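CELL WALL surface anchor family protein (Streptococcus pneumoniae, PDB 2WW8) serves as a pilus adhesin on the bacterial surface, probably attaching the pneumococcus to host cells through an integrin I-like domain. Local coordinates at residues Lys591-Leu605 with Lys659-Glu672. Residues are numbered along the deposited sequence; the frame is centred on the assembly and turned at random. Where two conformers were deposited one is given.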
loop_
_atom_site.group_PDB
_atom_site.type_symbol
_atom_site.label_atom_id
_atom_site.label_comp_id
_atom_site.label_asym_id
_atom_site.label_seq_id
_atom_site.Cartn_x
_atom_site.Cartn_y
_atom_site.Cartn_z
ATOM N N LYS A 591 0.928 19.763 -13.827
ATOM C CA LYS A 591 0.753 18.437 -13.252
ATOM C C LYS A 591 1.423 17.422 -14.174
ATOM O O LYS A 591 1.465 17.667 -15.385
ATOM C CB LYS A 591 -0.732 18.192 -13.010
ATOM C CG LYS A 591 -1.228 19.241 -12.041
ATOM C CD LYS A 591 -2.540 18.825 -11.487
ATOM C CE LYS A 591 -3.022 19.946 -10.569
ATOM N NZ LYS A 591 -4.278 19.445 -9.961
ATOM N N SER A 592 1.984 16.353 -13.609
ATOM C CA SER A 592 2.697 15.334 -14.357
ATOM C C SER A 592 1.752 14.381 -15.099
ATOM O O SER A 592 2.158 13.789 -16.112
ATOM C CB SER A 592 3.523 14.494 -13.403
ATOM O OG SER A 592 2.614 13.791 -12.569
ATOM N N ILE A 593 0.531 14.209 -14.595
ATOM C CA ILE A 593 -0.469 13.357 -15.258
ATOM C C ILE A 593 -1.533 14.276 -15.828
ATOM O O ILE A 593 -2.243 14.975 -15.105
ATOM C CB ILE A 593 -0.985 12.252 -14.360
ATOM C CG1 ILE A 593 0.210 11.360 -13.999
ATOM C CG2 ILE A 593 -2.163 11.432 -15.055
ATOM C CD1 ILE A 593 -0.103 10.518 -12.797
ATOM N N GLU A 594 -1.555 14.353 -17.148
ATOM C CA GLU A 594 -2.452 15.290 -17.769
ATOM C C GLU A 594 -3.196 14.640 -18.963
ATOM O O GLU A 594 -2.593 14.443 -20.000
ATOM C CB GLU A 594 -1.630 16.509 -18.183
ATOM C CG GLU A 594 -2.511 17.298 -19.096
ATOM C CD GLU A 594 -2.390 18.762 -18.950
ATOM O OE1 GLU A 594 -1.254 19.303 -19.125
ATOM O OE2 GLU A 594 -3.486 19.332 -18.718
ATOM N N ASN A 595 -4.473 14.295 -18.775
ATOM C CA ASN A 595 -5.314 13.457 -19.647
ATOM C C ASN A 595 -4.504 12.175 -19.849
ATOM O O ASN A 595 -4.240 11.778 -20.989
ATOM C CB ASN A 595 -5.545 14.145 -21.008
ATOM C CG ASN A 595 -6.619 13.455 -21.814
ATOM O OD1 ASN A 595 -7.437 12.726 -21.281
ATOM N ND2 ASN A 595 -6.598 13.652 -23.124
ATOM N N GLY A 596 -4.044 11.610 -18.731
ATOM C CA GLY A 596 -3.419 10.294 -18.723
ATOM C C GLY A 596 -4.396 9.146 -18.937
ATOM O O GLY A 596 -5.606 9.297 -18.658
ATOM N N THR A 597 -3.860 8.025 -19.404
ATOM C CA THR A 597 -4.617 6.807 -19.702
ATOM C C THR A 597 -4.008 5.552 -19.069
ATOM O O THR A 597 -2.814 5.258 -19.196
ATOM C CB THR A 597 -4.637 6.649 -21.256
ATOM O OG1 THR A 597 -5.297 7.812 -21.786
ATOM C CG2 THR A 597 -5.390 5.399 -21.736
ATOM N N ILE A 598 -4.824 4.749 -18.422
ATOM C CA ILE A 598 -4.342 3.417 -18.063
ATOM C C ILE A 598 -4.851 2.425 -19.093
ATOM O O ILE A 598 -6.048 2.447 -19.393
ATOM C CB ILE A 598 -4.837 2.974 -16.701
ATOM C CG1 ILE A 598 -4.342 3.917 -15.614
ATOM C CG2 ILE A 598 -4.408 1.488 -16.435
ATOM C CD1 ILE A 598 -5.025 3.733 -14.277
ATOM N N THR A 599 -3.971 1.563 -19.604
ATOM C CA THR A 599 -4.369 0.509 -20.530
ATOM C C THR A 599 -4.072 -0.819 -19.854
ATOM O O THR A 599 -2.918 -1.129 -19.452
ATOM C CB THR A 599 -3.603 0.587 -21.858
ATOM O OG1 THR A 599 -3.798 1.904 -22.421
ATOM C CG2 THR A 599 -4.105 -0.484 -22.876
ATOM N N ASP A 600 -5.129 -1.615 -19.733
ATOM C CA ASP A 600 -5.110 -2.817 -18.876
ATOM C C ASP A 600 -5.811 -4.006 -19.555
ATOM O O ASP A 600 -6.997 -4.282 -19.276
ATOM C CB ASP A 600 -5.737 -2.509 -17.513
ATOM C CG ASP A 600 -5.677 -3.680 -16.536
ATOM O OD1 ASP A 600 -4.989 -4.704 -16.766
ATOM O OD2 ASP A 600 -6.354 -3.585 -15.495
ATOM N N PRO A 601 -5.061 -4.730 -20.425
ATOM C CA PRO A 601 -5.588 -5.928 -21.092
ATOM C C PRO A 601 -5.670 -7.088 -20.089
ATOM O O PRO A 601 -4.763 -7.233 -19.231
ATOM C CB PRO A 601 -4.569 -6.218 -22.207
ATOM C CG PRO A 601 -3.468 -5.245 -22.102
ATOM C CD PRO A 601 -3.666 -4.444 -20.812
ATOM N N MET A 602 -6.775 -7.843 -20.111
ATOM C CA MET A 602 -6.771 -9.075 -19.322
ATOM C C MET A 602 -5.669 -10.038 -19.828
ATOM O O MET A 602 -5.422 -10.112 -21.050
ATOM C CB MET A 602 -8.146 -9.725 -19.438
ATOM C CG MET A 602 -9.274 -8.920 -18.842
ATOM S SD MET A 602 -9.155 -8.429 -17.097
ATOM C CE MET A 602 -8.502 -6.777 -17.232
ATOM N N GLY A 603 -5.011 -10.779 -18.931
ATOM C CA GLY A 603 -4.127 -11.899 -19.359
ATOM C C GLY A 603 -4.821 -13.034 -20.113
ATOM O O GLY A 603 -6.049 -13.193 -19.990
ATOM N N GLU A 604 -4.070 -13.812 -20.909
ATOM C CA GLU A 604 -4.528 -15.108 -21.442
ATOM C C GLU A 604 -5.187 -15.913 -20.326
ATOM O O GLU A 604 -4.611 -16.034 -19.242
ATOM C CB GLU A 604 -3.321 -15.905 -21.959
ATOM C CG GLU A 604 -3.526 -17.406 -22.200
ATOM C CD GLU A 604 -2.308 -18.101 -22.786
ATOM O OE1 GLU A 604 -1.283 -17.412 -23.003
ATOM O OE2 GLU A 604 -2.387 -19.331 -23.024
ATOM N N LEU A 605 -6.363 -16.471 -20.600
ATOM C CA LEU A 605 -7.113 -17.266 -19.652
ATOM C C LEU A 605 -7.498 -16.573 -18.352
ATOM O O LEU A 605 -7.605 -17.267 -17.328
ATOM C CB LEU A 605 -6.344 -18.564 -19.369
ATOM C CG LEU A 605 -6.209 -19.514 -20.561
ATOM C CD1 LEU A 605 -5.947 -20.889 -20.008
ATOM C CD2 LEU A 605 -7.484 -19.552 -21.400
ATOM N N LYS A 659 -10.536 -7.620 -24.946
ATOM C CA LYS A 659 -10.576 -7.947 -23.503
ATOM C C LYS A 659 -9.704 -6.960 -22.689
ATOM O O LYS A 659 -8.788 -7.337 -21.961
ATOM C CB LYS A 659 -10.183 -9.413 -23.225
ATOM C CG LYS A 659 -11.086 -10.476 -23.884
ATOM C CD LYS A 659 -10.453 -11.888 -23.675
ATOM C CE LYS A 659 -9.150 -11.890 -22.787
ATOM N NZ LYS A 659 -8.690 -12.981 -21.816
ATOM N N ARG A 660 -9.984 -5.672 -22.807
ATOM C CA ARG A 660 -9.084 -4.694 -22.221
ATOM C C ARG A 660 -9.871 -3.545 -21.591
ATOM O O ARG A 660 -10.804 -3.045 -22.200
ATOM C CB ARG A 660 -8.164 -4.223 -23.348
ATOM C CG ARG A 660 -7.395 -2.979 -23.091
ATOM C CD ARG A 660 -6.501 -2.751 -24.266
ATOM N NE ARG A 660 -7.213 -2.000 -25.279
ATOM C CZ ARG A 660 -7.049 -2.164 -26.590
ATOM N NH1 ARG A 660 -6.187 -3.060 -27.080
ATOM N NH2 ARG A 660 -7.785 -1.461 -27.432
ATOM N N ILE A 661 -9.479 -3.163 -20.386
ATOM C CA ILE A 661 -10.044 -1.999 -19.702
ATOM C C ILE A 661 -9.118 -0.842 -20.066
ATOM O O ILE A 661 -7.873 -0.996 -20.043
ATOM C CB ILE A 661 -10.025 -2.183 -18.170
ATOM C CG1 ILE A 661 -10.944 -3.367 -17.814
ATOM C CG2 ILE A 661 -10.414 -0.864 -17.402
ATOM C CD1 ILE A 661 -10.879 -3.758 -16.376
ATOM N N ARG A 662 -9.725 0.307 -20.367
ATOM C CA ARG A 662 -8.977 1.561 -20.402
ATOM C C ARG A 662 -9.606 2.560 -19.427
ATOM O O ARG A 662 -10.858 2.711 -19.319
ATOM C CB ARG A 662 -8.945 2.163 -21.818
ATOM C CG ARG A 662 -8.118 1.292 -22.755
ATOM C CD ARG A 662 -8.600 1.372 -24.176
ATOM N NE ARG A 662 -8.781 2.765 -24.516
ATOM C CZ ARG A 662 -9.867 3.292 -25.083
ATOM N NH1 ARG A 662 -10.930 2.550 -25.459
ATOM N NH2 ARG A 662 -9.842 4.599 -25.296
ATOM N N VAL A 663 -8.721 3.280 -18.752
ATOM C CA VAL A 663 -9.192 4.430 -17.982
ATOM C C VAL A 663 -8.572 5.670 -18.629
ATOM O O VAL A 663 -7.345 5.787 -18.708
ATOM C CB VAL A 663 -8.817 4.334 -16.480
ATOM C CG1 VAL A 663 -9.330 5.607 -15.732
ATOM C CG2 VAL A 663 -9.254 3.035 -15.836
ATOM N N THR A 664 -9.429 6.583 -19.080
ATOM C CA THR A 664 -9.033 7.812 -19.744
ATOM C C THR A 664 -9.339 9.025 -18.891
ATOM O O THR A 664 -10.142 8.935 -17.980
ATOM C CB THR A 664 -9.718 7.939 -21.134
ATOM O OG1 THR A 664 -11.119 8.061 -20.929
ATOM C CG2 THR A 664 -9.452 6.702 -22.088
ATOM N N GLY A 665 -8.682 10.144 -19.176
ATOM C CA GLY A 665 -9.043 11.428 -18.605
ATOM C C GLY A 665 -8.481 11.636 -17.206
ATOM O O GLY A 665 -9.203 12.164 -16.376
ATOM N N LEU A 666 -7.259 11.180 -16.940
ATOM C CA LEU A 666 -6.648 11.349 -15.625
ATOM C C LEU A 666 -5.878 12.654 -15.579
ATOM O O LEU A 666 -5.047 12.878 -16.451
ATOM C CB LEU A 666 -5.611 10.233 -15.342
ATOM C CG LEU A 666 -6.302 8.826 -15.308
ATOM C CD1 LEU A 666 -5.326 7.641 -15.072
ATOM C CD2 LEU A 666 -7.328 8.848 -14.189
ATOM N N TYR A 667 -6.080 13.446 -14.531
ATOM C CA TYR A 667 -5.381 14.721 -14.302
ATOM C C TYR A 667 -4.979 14.748 -12.827
ATOM O O TYR A 667 -5.868 14.882 -11.987
ATOM C CB TYR A 667 -6.258 15.938 -14.647
ATOM C CG TYR A 667 -6.716 16.048 -16.104
ATOM C CD1 TYR A 667 -7.779 15.247 -16.593
ATOM C CD2 TYR A 667 -6.104 16.950 -16.974
ATOM C CE1 TYR A 667 -8.181 15.353 -17.900
ATOM C CE2 TYR A 667 -6.539 17.089 -18.317
ATOM C CZ TYR A 667 -7.567 16.253 -18.750
ATOM O OH TYR A 667 -8.059 16.330 -20.048
ATOM N N LEU A 668 -3.703 14.528 -12.510
ATOM C CA LEU A 668 -3.220 14.350 -11.138
ATOM C C LEU A 668 -1.883 15.021 -10.900
ATOM O O LEU A 668 -0.914 14.869 -11.706
ATOM C CB LEU A 668 -3.061 12.855 -10.829
ATOM C CG LEU A 668 -4.347 12.057 -11.057
ATOM C CD1 LEU A 668 -4.027 10.582 -11.250
ATOM C CD2 LEU A 668 -5.341 12.292 -9.905
ATOM N N GLY A 669 -1.888 15.778 -9.799
ATOM C CA GLY A 669 -0.701 16.365 -9.214
ATOM C C GLY A 669 -0.300 15.673 -7.932
ATOM O O GLY A 669 -0.687 14.537 -7.647
ATOM N N THR A 670 0.534 16.356 -7.169
ATOM C CA THR A 670 1.085 15.790 -5.941
ATOM C C THR A 670 -0.062 15.471 -4.979
ATOM O O THR A 670 -0.965 16.279 -4.851
ATOM C CB THR A 670 2.033 16.871 -5.341
ATOM O OG1 THR A 670 3.241 16.911 -6.122
ATOM C CG2 THR A 670 2.357 16.589 -3.873
ATOM N N ASP A 671 -0.052 14.327 -4.315
ATOM C CA ASP A 671 -1.079 13.926 -3.356
ATOM C C ASP A 671 -2.461 13.722 -3.985
ATOM O O ASP A 671 -3.437 13.730 -3.247
ATOM C CB ASP A 671 -1.171 14.840 -2.119
ATOM C CG ASP A 671 0.100 14.769 -1.231
ATOM O OD1 ASP A 671 0.672 13.668 -1.054
ATOM O OD2 ASP A 671 0.567 15.811 -0.700
ATOM N N GLU A 672 -2.547 13.526 -5.299
ATOM C CA GLU A 672 -3.804 13.243 -5.974
ATOM C C GLU A 672 -3.677 11.839 -6.470
ATOM O O GLU A 672 -2.772 11.529 -7.267
ATOM C CB GLU A 672 -4.056 14.233 -7.141
ATOM C CG GLU A 672 -4.181 15.655 -6.551
ATOM C CD GLU A 672 -4.556 16.772 -7.520
ATOM O OE1 GLU A 672 -4.180 16.756 -8.731
ATOM O OE2 GLU A 672 -5.234 17.711 -7.014
HETATM O O HOH W 1 -6.880 9.825 -21.588
HETATM O O HOH W 2 -10.066 14.854 -20.821
HETATM O O HOH W 3 -7.602 -15.813 -22.702
#
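The ring of Tyr667 lies against the backbone of Glu594 and Asn595: Asn595 N sits over the centre of one ring face, 3.4 Å above its plane. The Asn595 side chain runs alongside, its amide plane nearly parallel to the ring (10°), and its CB rests 3.5 Å from Tyr667 OH. At the ring edge comes the Glu594 carboxylate, turned almost perpendicular, with OE2 3.8 Å from Tyr667 CE2. A water in the ring plane at the hydroxyl end, on the CE1 side, bonds Tyr667 OH and, weakly, Asn595 OD1. A second water connects Asn595 OD1, Thr597 OG1 and Gly665 N where the register slips.

Lys591 reaches past Gly669 in an extended chain, and its NZ forms a salt bridge with Glu672 OE1 (3.0 Å) on the syn side. Gly669 N donates to the same oxygen from the anti side, so two donors grip it across the type II turn.

The face of the strand pair turned away from Tyr667 is largely apolar. With Ile593 CG2 anti to the backbone N (chi1 -62° for CG1), this methyl packs beside Leu666 CB at 3.7 Å, while Ile598 CG1 meets Leu666 CD1; Met602 CE touches Ile661 CD1. Strands 203-218 and 673-682 cover this side, where Asp600 is the polar exception, its OD2 hydrogen-bonded to the Tyr678 hydroxyl. On the other face Thr599 CG2 packs on Arg660 CD, 3.6 Å away, and the Arg660 guanidinium pairs with Asp655.

Paired backbone hydrogen bonds join Ile593 to Leu668, Ile598 to Val663, Asp600 to Ile661 and, within the bulges, Gly596 to Leu666. Strands 593-601 and 660-668 are thus antiparallel neighbours in the Ig-like, E-set-related domain, their register shifted by G1 beta bulges at Asn595-Gly596 and Gly665-Leu666.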